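Local coordinates for UPF0045 protein MJ1052 (Methanocaldococcus jannaschii, PDB 2EPI) that is of unknown biological function but, as a UPF0045 protein related to thiamine-binding proteins, may bind thiamine or a similar small ligand, at residues Lys6-Val11 / Asn88-Lys93; Tyr36-Glu41 / Asp54-Ala59; Lys27-Val32 / Ser65-Asp70. All coordinates share one frame; numbering follows the deposited sequence.

Contact 1. Residues Lys6-Val11 / Asn88-Lys93; sequences KVVAEV and NTIERK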
ATOM      1  N   LYS A   6     -21.238   3.788  -4.209  1.00 28.40           N
ATOM      2  CA  LYS A   6     -20.545   3.768  -2.929  1.00 28.07           C
ATOM      3  C   LYS A   6     -19.442   2.729  -2.752  1.00 26.01           C
ATOM      4  O   LYS A   6     -19.578   1.565  -3.142  1.00 25.04           O
ATOM      5  CB  LYS A   6     -21.570   3.633  -1.796  1.00 28.68           C
ATOM      6  CG  LYS A   6     -20.970   3.768  -0.404  1.00 32.71           C
ATOM      7  CD  LYS A   6     -22.042   3.751   0.680  1.00 33.60           C
ATOM      8  CE  LYS A   6     -22.944   4.978   0.591  1.00 36.06           C
ATOM      9  NZ  LYS A   6     -23.950   5.002   1.692  1.00 37.46           N
ATOM     10  N   VAL A   7     -18.343   3.178  -2.153  1.00 24.33           N
ATOM     11  CA  VAL A   7     -17.194   2.330  -1.869  1.00 23.72           C
ATOM     12  C   VAL A   7     -16.553   2.815  -0.574  1.00 21.69           C
ATOM     13  O   VAL A   7     -16.875   3.893  -0.080  1.00 21.25           O
ATOM     14  CB  VAL A   7     -16.111   2.417  -2.982  1.00 24.30           C
ATOM     15  CG1 VAL A   7     -16.717   2.075  -4.335  1.00 24.73           C
ATOM     16  CG2 VAL A   7     -15.496   3.816  -3.008  1.00 25.03           C
ATOM     17  N   VAL A   8     -15.669   2.001  -0.015  1.00 22.03           N
ATOM     18  CA  VAL A   8     -14.939   2.381   1.193  1.00 20.76           C
ATOM     19  C   VAL A   8     -13.501   2.497   0.713  1.00 19.26           C
ATOM     20  O   VAL A   8     -13.056   1.703  -0.116  1.00 20.07           O
ATOM     21  CB  VAL A   8     -15.016   1.302   2.289  1.00 22.37           C
ATOM     22  CG1 VAL A   8     -14.244   1.765   3.522  1.00 21.38           C
ATOM     23  CG2 VAL A   8     -16.460   1.037   2.657  1.00 24.11           C
ATOM     24  N   ALA A   9     -12.767   3.480   1.213  1.00 18.88           N
ATOM     25  CA  ALA A   9     -11.391   3.645   0.762  1.00 18.11           C
ATOM     26  C   ALA A   9     -10.497   4.163   1.871  1.00 18.16           C
ATOM     27  O   ALA A   9     -10.975   4.588   2.917  1.00 18.92           O
ATOM     28  CB  ALA A   9     -11.358   4.610  -0.404  1.00 19.35           C
ATOM     29  N   GLU A  10      -9.191   4.097   1.644  1.00 17.50           N
ATOM     30  CA  GLU A  10      -8.247   4.623   2.616  1.00 17.01           C
ATOM     31  C   GLU A  10      -7.204   5.423   1.861  1.00 17.76           C
ATOM     32  O   GLU A  10      -6.698   4.990   0.824  1.00 17.44           O
ATOM     33  CB  GLU A  10      -7.575   3.511   3.421  1.00 19.32           C
ATOM     34  CG  GLU A  10      -6.642   4.068   4.501  1.00 18.91           C
ATOM     35  CD  GLU A  10      -6.143   3.011   5.464  1.00 21.17           C
ATOM     36  OE1 GLU A  10      -5.708   1.941   4.993  1.00 20.31           O
ATOM     37  OE2 GLU A  10      -6.179   3.257   6.696  1.00 22.68           O
ATOM     38  N   VAL A  11      -6.894   6.601   2.382  1.00 16.30           N
ATOM     39  CA  VAL A  11      -5.925   7.476   1.746  1.00 17.92           C
ATOM     40  C   VAL A  11      -4.823   7.869   2.717  1.00 19.01           C
ATOM     41  O   VAL A  11      -5.076   8.105   3.896  1.00 17.70           O
ATOM     42  CB  VAL A  11      -6.594   8.774   1.252  1.00 16.85           C
ATOM     43  CG1 VAL A  11      -5.530   9.749   0.736  1.00 18.81           C
ATOM     44  CG2 VAL A  11      -7.618   8.461   0.161  1.00 17.49           C
ATOM     45  N   ASN A  88     -21.618  -1.122   0.749  1.00 34.53           N
ATOM     46  CA  ASN A  88     -20.238  -0.652   0.886  1.00 33.10           C
ATOM     47  C   ASN A  88     -20.135   0.477   1.906  1.00 31.25           C
ATOM     48  O   ASN A  88     -19.947   1.633   1.538  1.00 31.13           O
ATOM     49  CB  ASN A  88     -19.722  -0.154  -0.469  1.00 33.20           C
ATOM     50  CG  ASN A  88     -19.576  -1.273  -1.486  1.00 34.62           C
ATOM     51  OD1 ASN A  88     -18.673  -2.105  -1.384  1.00 35.64           O
ATOM     52  ND2 ASN A  88     -20.473  -1.305  -2.467  1.00 33.69           N
ATOM     53  N   THR A  89     -20.253   0.146   3.187  1.00 30.09           N
ATOM     54  CA  THR A  89     -20.167   1.169   4.225  1.00 29.83           C
ATOM     55  C   THR A  89     -19.163   0.803   5.304  1.00 29.56           C
ATOM     56  O   THR A  89     -18.841  -0.369   5.503  1.00 30.47           O
ATOM     57  CB  THR A  89     -21.526   1.396   4.916  1.00 32.36           C
ATOM     58  OG1 THR A  89     -21.918   0.199   5.600  1.00 32.69           O
ATOM     59  CG2 THR A  89     -22.588   1.760   3.894  1.00 31.61           C
ATOM     60  N   ILE A  90     -18.674   1.823   5.997  1.00 28.68           N
ATOM     61  CA  ILE A  90     -17.720   1.641   7.081  1.00 29.25           C
ATOM     62  C   ILE A  90     -18.431   0.877   8.193  1.00 30.76           C
ATOM     63  O   ILE A  90     -17.855  -0.002   8.832  1.00 31.07           O
ATOM     64  CB  ILE A  90     -17.248   3.009   7.612  1.00 26.99           C
ATOM     65  CG1 ILE A  90     -16.429   3.726   6.529  1.00 26.91           C
ATOM     66  CG2 ILE A  90     -16.434   2.832   8.890  1.00 29.42           C
ATOM     67  CD1 ILE A  90     -15.992   5.129   6.920  1.00 22.94           C
ATOM     68  N   GLU A  91     -19.699   1.218   8.403  1.00 32.98           N
ATOM     69  CA  GLU A  91     -20.519   0.583   9.431  1.00 34.33           C
ATOM     70  C   GLU A  91     -20.575  -0.931   9.259  1.00 34.84           C
ATOM     71  O   GLU A  91     -20.252  -1.683  10.180  1.00 34.79           O
ATOM     72  CB  GLU A  91     -21.943   1.143   9.384  1.00 37.45           C
ATOM     73  CG  GLU A  91     -22.855   0.611  10.481  1.00 42.04           C
ATOM     74  CD  GLU A  91     -24.312   0.952  10.246  1.00 45.33           C
ATOM     75  OE1 GLU A  91     -24.609   2.133   9.967  1.00 46.99           O
ATOM     76  OE2 GLU A  91     -25.163   0.038  10.343  1.00 47.58           O
ATOM     77  N   ARG A  92     -20.993  -1.379   8.080  1.00 33.60           N
ATOM     78  CA  ARG A  92     -21.094  -2.809   7.828  1.00 33.94           C
ATOM     79  C   ARG A  92     -19.747  -3.507   7.978  1.00 33.42           C
ATOM     80  O   ARG A  92     -19.672  -4.606   8.522  1.00 32.69           O
ATOM     81  CB  ARG A  92     -21.654  -3.078   6.429  1.00 34.64           C
ATOM     82  CG  ARG A  92     -22.012  -4.541   6.202  1.00 37.53           C
ATOM     83  CD  ARG A  92     -22.272  -4.828   4.736  1.00 41.61           C
ATOM     84  NE  ARG A  92     -21.077  -4.607   3.927  1.00 43.35           N
ATOM     85  CZ  ARG A  92     -19.956  -5.315   4.037  1.00 44.57           C
ATOM     86  NH1 ARG A  92     -19.871  -6.299   4.923  1.00 43.57           N
ATOM     87  NH2 ARG A  92     -18.916  -5.033   3.262  1.00 44.53           N
ATOM     88  N   LYS A  93     -18.682  -2.873   7.495  1.00 33.02           N
ATOM     89  CA  LYS A  93     -17.355  -3.475   7.596  1.00 32.84           C
ATOM     90  C   LYS A  93     -16.943  -3.673   9.051  1.00 32.55           C
ATOM     91  O   LYS A  93     -16.450  -4.737   9.424  1.00 33.80           O
ATOM     92  CB  LYS A  93     -16.306  -2.610   6.888  1.00 33.06           C
ATOM     93  CG  LYS A  93     -16.507  -2.482   5.384  1.00 34.43           C
ATOM     94  CD  LYS A  93     -15.203  -2.140   4.678  1.00 35.49           C
ATOM     95  CE  LYS A  93     -14.221  -3.303   4.759  1.00 35.49           C
ATOM     96  NZ  LYS A  93     -12.950  -3.044   4.030  1.00 34.97           N
TER
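With K6 CG anti to the backbone N (chi1 -173°) and V8 CG1 likewise (chi1 -180°), the two side chains lean from one face of the strand onto the turn that opens the C-terminal helix. The K6 shaft passes the outer end of the N88 carbonyl, with CG and CD each 3.1 Å from N88 O, a buried oxygen with no hydrogen-bond partner; the same CD also meets the methyl T89 CG2. The other V8 branch, CG2, lies against the turn, 3.8 Å from T89 C, and has K93 CD beside it at 4.0 Å. V8 CG1 reaches I90 CG1 at 4.2 Å. On the neighbouring strand residue, V7 CA takes the methylene N88 CB at 3.8 Å. The N88 amide lies beside the K6 carbonyl without bonding to it; its OD1 accepts from the R83 backbone N-H. T89 is the N-cap of the helix: OG1 accepts from R92 N at 3.1 Å, nearly straight at 165°. K93 NZ carries its charge past V8 to D81 and to the carbonyl of A44 of the second subunit. Strand 6-16 lies between strands 46-50 and 73-83; V7 packs on I56 of helix 53-68, whereas V8 shares its side with V48 and M45 of the second subunit.

Contact 2. Residues Tyr36-Glu41 / Asp54-Ala59; sequences YDLKVE and DEILKA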
ATOM      1  N   TYR A  36     -16.109  17.317   0.462  1.00 32.65           N
ATOM      2  CA  TYR A  36     -16.840  16.381  -0.383  1.00 30.87           C
ATOM      3  C   TYR A  36     -17.894  15.661   0.441  1.00 31.02           C
ATOM      4  O   TYR A  36     -17.814  15.630   1.668  1.00 29.94           O
ATOM      5  CB  TYR A  36     -15.886  15.365  -1.011  1.00 29.84           C
ATOM      6  CG  TYR A  36     -14.911  15.981  -1.982  1.00 28.89           C
ATOM      7  CD1 TYR A  36     -13.812  16.714  -1.531  1.00 29.49           C
ATOM      8  CD2 TYR A  36     -15.104  15.863  -3.357  1.00 28.37           C
ATOM      9  CE1 TYR A  36     -12.932  17.315  -2.426  1.00 27.83           C
ATOM     10  CE2 TYR A  36     -14.232  16.464  -4.259  1.00 29.65           C
ATOM     11  CZ  TYR A  36     -13.151  17.186  -3.790  1.00 28.33           C
ATOM     12  OH  TYR A  36     -12.296  17.784  -4.686  1.00 30.86           O
ATOM     13  N   ASP A  37     -18.884  15.088  -0.238  1.00 31.15           N
ATOM     14  CA  ASP A  37     -19.960  14.374   0.436  1.00 31.64           C
ATOM     15  C   ASP A  37     -19.495  12.970   0.794  1.00 29.84           C
ATOM     16  O   ASP A  37     -19.950  11.976   0.224  1.00 29.57           O
ATOM     17  CB  ASP A  37     -21.197  14.329  -0.468  1.00 35.10           C
ATOM     18  CG  ASP A  37     -22.389  13.682   0.204  1.00 37.63           C
ATOM     19  OD1 ASP A  37     -22.492  13.770   1.446  1.00 39.54           O
ATOM     20  OD2 ASP A  37     -23.230  13.099  -0.512  1.00 40.50           O
ATOM     21  N   LEU A  38     -18.584  12.907   1.760  1.00 27.38           N
ATOM     22  CA  LEU A  38     -18.008  11.644   2.203  1.00 26.42           C
ATOM     23  C   LEU A  38     -17.966  11.545   3.718  1.00 25.73           C
ATOM     24  O   LEU A  38     -17.902  12.561   4.410  1.00 25.84           O
ATOM     25  CB  LEU A  38     -16.563  11.530   1.705  1.00 26.02           C
ATOM     26  CG  LEU A  38     -16.240  11.839   0.243  1.00 23.90           C
ATOM     27  CD1 LEU A  38     -14.748  12.135   0.102  1.00 23.92           C
ATOM     28  CD2 LEU A  38     -16.660  10.660  -0.630  1.00 23.26           C
ATOM     29  N   LYS A  39     -18.004  10.314   4.220  1.00 25.75           N
ATOM     30  CA  LYS A  39     -17.870  10.064   5.648  1.00 24.92           C
ATOM     31  C   LYS A  39     -16.351   9.973   5.810  1.00 25.43           C
ATOM     32  O   LYS A  39     -15.691   9.279   5.038  1.00 24.50           O
ATOM     33  CB  LYS A  39     -18.527   8.736   6.043  1.00 27.96           C
ATOM     34  CG  LYS A  39     -20.051   8.775   6.067  1.00 30.64           C
ATOM     35  CD  LYS A  39     -20.617   7.597   6.854  1.00 33.98           C
ATOM     36  CE  LYS A  39     -22.130   7.700   7.009  1.00 37.37           C
ATOM     37  NZ  LYS A  39     -22.821   7.655   5.692  1.00 39.16           N
ATOM     38  N   VAL A  40     -15.799  10.683   6.789  1.00 23.17           N
ATOM     39  CA  VAL A  40     -14.353  10.695   6.995  1.00 24.21           C
ATOM     40  C   VAL A  40     -13.956  10.146   8.362  1.00 24.44           C
ATOM     41  O   VAL A  40     -14.368  10.675   9.397  1.00 25.87           O
ATOM     42  CB  VAL A  40     -13.806  12.135   6.850  1.00 23.67           C
ATOM     43  CG1 VAL A  40     -12.293  12.141   6.935  1.00 24.71           C
ATOM     44  CG2 VAL A  40     -14.267  12.734   5.527  1.00 25.54           C
ATOM     45  N   GLU A  41     -13.152   9.085   8.359  1.00 21.56           N
ATOM     46  CA  GLU A  41     -12.685   8.452   9.587  1.00 22.86           C
ATOM     47  C   GLU A  41     -11.162   8.381   9.570  1.00 21.16           C
ATOM     48  O   GLU A  41     -10.585   7.472   8.983  1.00 20.94           O
ATOM     49  CB  GLU A  41     -13.259   7.038   9.713  1.00 26.23           C
ATOM     50  CG  GLU A  41     -14.768   6.986   9.917  1.00 32.42           C
ATOM     51  CD  GLU A  41     -15.209   7.717  11.172  1.00 37.04           C
ATOM     52  OE1 GLU A  41     -14.544   7.554  12.214  1.00 40.37           O
ATOM     53  OE2 GLU A  41     -16.225   8.445  11.120  1.00 40.10           O
ATOM     54  N   ASP A  54     -16.346   8.429  -7.711  1.00 25.11           N
ATOM     55  CA  ASP A  54     -15.829   9.598  -8.401  1.00 25.52           C
ATOM     56  C   ASP A  54     -15.497  10.725  -7.427  1.00 24.72           C
ATOM     57  O   ASP A  54     -14.506  11.430  -7.606  1.00 25.76           O
ATOM     58  CB  ASP A  54     -16.823  10.090  -9.457  1.00 27.43           C
ATOM     59  CG  ASP A  54     -16.998   9.102 -10.590  1.00 31.08           C
ATOM     60  OD1 ASP A  54     -15.991   8.483 -10.993  1.00 31.40           O
ATOM     61  OD2 ASP A  54     -18.137   8.950 -11.086  1.00 34.72           O
ATOM     62  N   GLU A  55     -16.315  10.893  -6.394  1.00 23.52           N
ATOM     63  CA  GLU A  55     -16.050  11.942  -5.419  1.00 23.42           C
ATOM     64  C   GLU A  55     -14.763  11.639  -4.656  1.00 22.93           C
ATOM     65  O   GLU A  55     -13.987  12.546  -4.350  1.00 23.73           O
ATOM     66  CB  GLU A  55     -17.223  12.089  -4.448  1.00 24.30           C
ATOM     67  CG  GLU A  55     -18.485  12.634  -5.111  1.00 28.19           C
ATOM     68  CD  GLU A  55     -18.231  13.942  -5.845  1.00 30.76           C
ATOM     69  OE1 GLU A  55     -17.838  14.927  -5.186  1.00 30.93           O
ATOM     70  OE2 GLU A  55     -18.419  13.987  -7.081  1.00 34.36           O
ATOM     71  N   ILE A  56     -14.535  10.367  -4.356  1.00 22.81           N
ATOM     72  CA  ILE A  56     -13.329   9.976  -3.633  1.00 21.65           C
ATOM     73  C   ILE A  56     -12.099  10.202  -4.504  1.00 23.51           C
ATOM     74  O   ILE A  56     -11.056  10.635  -4.014  1.00 21.73           O
ATOM     75  CB  ILE A  56     -13.406   8.498  -3.175  1.00 22.08           C
ATOM     76  CG1 ILE A  56     -14.351   8.397  -1.971  1.00 22.25           C
ATOM     77  CG2 ILE A  56     -12.011   7.971  -2.809  1.00 19.68           C
ATOM     78  CD1 ILE A  56     -14.577   6.987  -1.466  1.00 24.46           C
ATOM     79  N   LEU A  57     -12.224   9.920  -5.798  1.00 23.55           N
ATOM     80  CA  LEU A  57     -11.109  10.125  -6.719  1.00 23.66           C
ATOM     81  C   LEU A  57     -10.768  11.611  -6.810  1.00 24.57           C
ATOM     82  O   LEU A  57      -9.595  11.989  -6.804  1.00 23.89           O
ATOM     83  CB  LEU A  57     -11.459   9.571  -8.104  1.00 25.19           C
ATOM     84  CG  LEU A  57     -11.521   8.044  -8.164  1.00 25.46           C
ATOM     85  CD1 LEU A  57     -12.172   7.601  -9.462  1.00 26.48           C
ATOM     86  CD2 LEU A  57     -10.121   7.474  -8.036  1.00 27.69           C
ATOM     87  N   LYS A  58     -11.795  12.454  -6.890  1.00 23.60           N
ATOM     88  CA  LYS A  58     -11.585  13.897  -6.966  1.00 24.99           C
ATOM     89  C   LYS A  58     -10.981  14.400  -5.657  1.00 23.66           C
ATOM     90  O   LYS A  58     -10.088  15.245  -5.660  1.00 23.61           O
ATOM     91  CB  LYS A  58     -12.906  14.637  -7.195  1.00 27.58           C
ATOM     92  CG  LYS A  58     -13.649  14.307  -8.479  1.00 29.95           C
ATOM     93  CD  LYS A  58     -14.972  15.069  -8.493  1.00 32.81           C
ATOM     94  CE  LYS A  58     -15.891  14.619  -9.609  1.00 36.10           C
ATOM     95  NZ  LYS A  58     -17.222  15.291  -9.483  1.00 35.83           N
ATOM     96  N   ALA A  59     -11.493  13.892  -4.540  1.00 23.11           N
ATOM     97  CA  ALA A  59     -11.007  14.299  -3.226  1.00 21.47           C
ATOM     98  C   ALA A  59      -9.559  13.869  -3.068  1.00 21.68           C
ATOM     99  O   ALA A  59      -8.738  14.603  -2.520  1.00 22.74           O
ATOM    100  CB  ALA A  59     -11.864  13.675  -2.123  1.00 21.51           C
TER
HETATM  101  O   HOH W   1     -18.894  15.233  -2.932  1.00 32.53           O
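The loop joining helix 23-33 to edge strand 39-43 closes over one flank of helix 53-68, and Y36 and L38 are the side chains it sets against that flank. The Y36 ring lies broadside on A59: the methyl CB stands over the ring centre, 3.7 Å from the centroid and 13° off its normal, a CH-pi contact. At the edge of the same ring E55 OE1 approaches Y36 CD2 at 3.4 Å, with ring and carboxylate planes 41° apart. The E55 chain can do this because it bends at chi2 (-54°). Its other oxygen, OE2, takes a salt bridge from K58 NZ at 3.0 Å, met on the syn side, while OE1 accepts from a water that in turn accepts from D37 N, 2.7 Å from the water oxygen. The carboxylate is thus held from two directions. D37 centres an inverse gamma turn, which passes the chain from the ring to L38. Beyond it L38 forks, CD2 against I56 CG1 at 3.5 Å and CD1 against A59 CB at 4.0 Å. Y36 OH bonds to E62, farther along the helix. The connection from the first helix to an edge strand, laid against the second helix, fits the ferredoxin-like beta-alpha-beta-beta-alpha-beta fold.

Contact 3. Residues Lys27-Val32 / Ser65-Asp70; sequences KKAIEV and STVLND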
ATOM      1  N   LYS A  27      -3.049  17.412   8.032  1.00 37.14           N
ATOM      2  CA  LYS A  27      -4.232  18.138   8.466  1.00 37.01           C
ATOM      3  C   LYS A  27      -4.886  18.824   7.271  1.00 35.63           C
ATOM      4  O   LYS A  27      -6.107  18.806   7.119  1.00 34.39           O
ATOM      5  CB  LYS A  27      -3.834  19.178   9.515  1.00 39.52           C
ATOM      6  CG  LYS A  27      -4.965  20.068   9.996  1.00 44.19           C
ATOM      7  CD  LYS A  27      -4.443  21.116  10.973  1.00 46.57           C
ATOM      8  CE  LYS A  27      -3.391  21.999  10.314  1.00 48.17           C
ATOM      9  NZ  LYS A  27      -2.842  23.027  11.239  1.00 49.46           N
ATOM     10  N   LYS A  28      -4.060  19.425   6.423  1.00 35.32           N
ATOM     11  CA  LYS A  28      -4.540  20.124   5.239  1.00 34.45           C
ATOM     12  C   LYS A  28      -5.340  19.181   4.339  1.00 34.04           C
ATOM     13  O   LYS A  28      -6.412  19.534   3.846  1.00 32.16           O
ATOM     14  CB  LYS A  28      -3.348  20.696   4.470  1.00 37.24           C
ATOM     15  CG  LYS A  28      -3.686  21.829   3.519  1.00 39.35           C
ATOM     16  CD  LYS A  28      -2.425  22.392   2.875  1.00 41.55           C
ATOM     17  CE  LYS A  28      -2.726  23.630   2.040  1.00 43.85           C
ATOM     18  NZ  LYS A  28      -1.583  24.005   1.158  1.00 43.58           N
ATOM     19  N   ALA A  29      -4.812  17.977   4.138  1.00 33.17           N
ATOM     20  CA  ALA A  29      -5.466  16.978   3.299  1.00 32.95           C
ATOM     21  C   ALA A  29      -6.821  16.585   3.870  1.00 33.43           C
ATOM     22  O   ALA A  29      -7.805  16.471   3.141  1.00 32.34           O
ATOM     23  CB  ALA A  29      -4.580  15.747   3.170  1.00 33.41           C
ATOM     24  N   ILE A  30      -6.864  16.373   5.181  1.00 33.71           N
ATOM     25  CA  ILE A  30      -8.103  15.999   5.844  1.00 34.51           C
ATOM     26  C   ILE A  30      -9.171  17.067   5.636  1.00 34.20           C
ATOM     27  O   ILE A  30     -10.331  16.752   5.380  1.00 34.33           O
ATOM     28  CB  ILE A  30      -7.876  15.788   7.355  1.00 36.19           C
ATOM     29  CG1 ILE A  30      -7.011  14.542   7.574  1.00 36.32           C
ATOM     30  CG2 ILE A  30      -9.211  15.656   8.071  1.00 35.15           C
ATOM     31  CD1 ILE A  30      -6.642  14.293   9.019  1.00 38.13           C
ATOM     32  N   GLU A  31      -8.779  18.333   5.736  1.00 32.38           N
ATOM     33  CA  GLU A  31      -9.732  19.416   5.543  1.00 32.79           C
ATOM     34  C   GLU A  31     -10.327  19.381   4.138  1.00 31.90           C
ATOM     35  O   GLU A  31     -11.480  19.762   3.932  1.00 31.79           O
ATOM     36  CB  GLU A  31      -9.065  20.769   5.799  1.00 35.18           C
ATOM     37  CG  GLU A  31      -8.744  21.007   7.263  1.00 40.01           C
ATOM     38  CD  GLU A  31      -9.969  20.869   8.150  1.00 42.96           C
ATOM     39  OE1 GLU A  31     -10.926  21.654   7.972  1.00 45.10           O
ATOM     40  OE2 GLU A  31      -9.977  19.971   9.020  1.00 45.63           O
ATOM     41  N   VAL A  32      -9.541  18.930   3.169  1.00 28.80           N
ATOM     42  CA  VAL A  32     -10.032  18.844   1.805  1.00 28.76           C
ATOM     43  C   VAL A  32     -11.148  17.804   1.725  1.00 28.31           C
ATOM     44  O   VAL A  32     -12.175  18.037   1.089  1.00 28.79           O
ATOM     45  CB  VAL A  32      -8.899  18.462   0.826  1.00 28.45           C
ATOM     46  CG1 VAL A  32      -9.485  18.042  -0.512  1.00 27.58           C
ATOM     47  CG2 VAL A  32      -7.960  19.644   0.641  1.00 28.35           C
ATOM     48  N   SER A  65      -2.724  17.098  -4.299  1.00 24.90           N
ATOM     49  CA  SER A  65      -2.294  18.366  -4.879  1.00 26.81           C
ATOM     50  C   SER A  65      -2.109  19.481  -3.862  1.00 28.56           C
ATOM     51  O   SER A  65      -1.208  20.307  -3.995  1.00 30.04           O
ATOM     52  CB  SER A  65      -3.291  18.810  -5.950  1.00 26.70           C
ATOM     53  OG  SER A  65      -3.470  17.792  -6.918  1.00 26.63           O
ATOM     54  N   THR A  66      -2.965  19.508  -2.849  1.00 29.67           N
ATOM     55  CA  THR A  66      -2.886  20.538  -1.822  1.00 30.60           C
ATOM     56  C   THR A  66      -1.575  20.439  -1.053  1.00 29.62           C
ATOM     57  O   THR A  66      -0.959  21.454  -0.720  1.00 30.20           O
ATOM     58  CB  THR A  66      -4.062  20.426  -0.840  1.00 32.62           C
ATOM     59  OG1 THR A  66      -5.294  20.410  -1.568  1.00 38.03           O
ATOM     60  CG2 THR A  66      -4.076  21.604   0.093  1.00 33.32           C
ATOM     61  N   VAL A  67      -1.140  19.216  -0.768  1.00 29.04           N
ATOM     62  CA  VAL A  67       0.112  19.029  -0.046  1.00 28.66           C
ATOM     63  C   VAL A  67       1.299  19.307  -0.966  1.00 28.80           C
ATOM     64  O   VAL A  67       2.317  19.848  -0.535  1.00 28.46           O
ATOM     65  CB  VAL A  67       0.230  17.597   0.518  1.00 29.32           C
ATOM     66  CG1 VAL A  67       1.588  17.407   1.181  1.00 28.23           C
ATOM     67  CG2 VAL A  67      -0.885  17.344   1.526  1.00 26.69           C
ATOM     68  N   LEU A  68       1.161  18.947  -2.236  1.00 27.95           N
ATOM     69  CA  LEU A  68       2.228  19.167  -3.204  1.00 28.69           C
ATOM     70  C   LEU A  68       2.440  20.666  -3.422  1.00 30.94           C
ATOM     71  O   LEU A  68       3.506  21.096  -3.856  1.00 31.14           O
ATOM     72  CB  LEU A  68       1.882  18.481  -4.528  1.00 26.31           C
ATOM     73  CG  LEU A  68       2.911  18.551  -5.661  1.00 24.99           C
ATOM     74  CD1 LEU A  68       4.235  17.934  -5.213  1.00 24.46           C
ATOM     75  CD2 LEU A  68       2.367  17.820  -6.870  1.00 28.24           C
ATOM     76  N   ASN A  69       1.422  21.462  -3.112  1.00 32.56           N
ATOM     77  CA  ASN A  69       1.524  22.905  -3.276  1.00 34.37           C
ATOM     78  C   ASN A  69       2.628  23.486  -2.396  1.00 34.74           C
ATOM     79  O   ASN A  69       3.259  24.481  -2.763  1.00 34.89           O
ATOM     80  CB  ASN A  69       0.199  23.583  -2.914  1.00 35.52           C
ATOM     81  CG  ASN A  69       0.245  25.091  -3.108  1.00 38.01           C
ATOM     82  OD1 ASN A  69       0.231  25.581  -4.235  1.00 38.05           O
ATOM     83  ND2 ASN A  69       0.313  25.831  -2.005  1.00 38.47           N
ATOM     84  N   ASP A  70       2.872  22.852  -1.250  1.00 35.39           N
ATOM     85  CA  ASP A  70       3.872  23.340  -0.306  1.00 35.42           C
ATOM     86  C   ASP A  70       5.205  22.592  -0.244  1.00 34.87           C
ATOM     87  O   ASP A  70       6.130  23.049   0.427  1.00 35.25           O
ATOM     88  CB  ASP A  70       3.273  23.393   1.102  1.00 38.02           C
ATOM     89  CG  ASP A  70       1.944  24.121   1.145  1.00 40.08           C
ATOM     90  OD1 ASP A  70       1.810  25.158   0.463  1.00 41.70           O
ATOM     91  OD2 ASP A  70       1.038  23.659   1.871  1.00 41.84           O
TER
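T66 meets helix 23-33 on two fronts, its methyl against the shaft of K28 and its hydroxyl against V32. Here the packing is close: V32 CG2 sits 3.5 Å from T66 OG1, whose own hydrogen bond goes back to the E62 carbonyl one turn earlier. The K28 shaft crosses the T66 methyl closely as well, though the exact separations there are doubtful. Deeper, toward the sheet, the contact is buried but relaxed: A29 CB and V67 CG2 are 4.3 Å apart, and both side chains rest on I13 of strand 6-16. The two helices lie side by side on one face of the antiparallel sheet and run obliquely antiparallel, the helix pair of a ferredoxin-like fold. The outer side is polar and faces solvent. There, with CG anti to the backbone N (chi1 -160°) and the chain extended beyond it, the lysine reaches across to the other helix and brings NZ to D70 OD2 at 2.7 Å, a salt bridge on the syn side and 27° out of the carboxylate plane. NZ also donates to T66 O at 3.2 Å, from above the carbonyl plane. With an alanine here, D70 would probably be left without its charged mate across the contact, T66 O would lose the bond from NZ, and the T66 methyl would lose the chain that crosses it. N69 ND2 donates to D70 OD1 at 3.0 Å with a bent angle of 134°, coming from above the carboxylate. On another flank of the same helical turn, L68 O accepts from K84 of the third subunit.

Contact 2 lies nearest the middle of the chain, about 7 Å from its centre, whereas contacts 1 and 3 sit farther out, about 11 and 12 Å away, on opposite sides of that centre. Contacts 2 and 3 both use helix 53-68, one near its start and the other at its far end. Contacts 1 and 2 meet where strand residues V7 and A9 pack on I56 of helix 53-68. All three are only partly buried, yet their chemistry differs: contact 1 is apolar and backbone packing at a capped helix start, contact 2 combines an aromatic face with a water bridge, and contact 3 alone has a direct salt bridge between its segments.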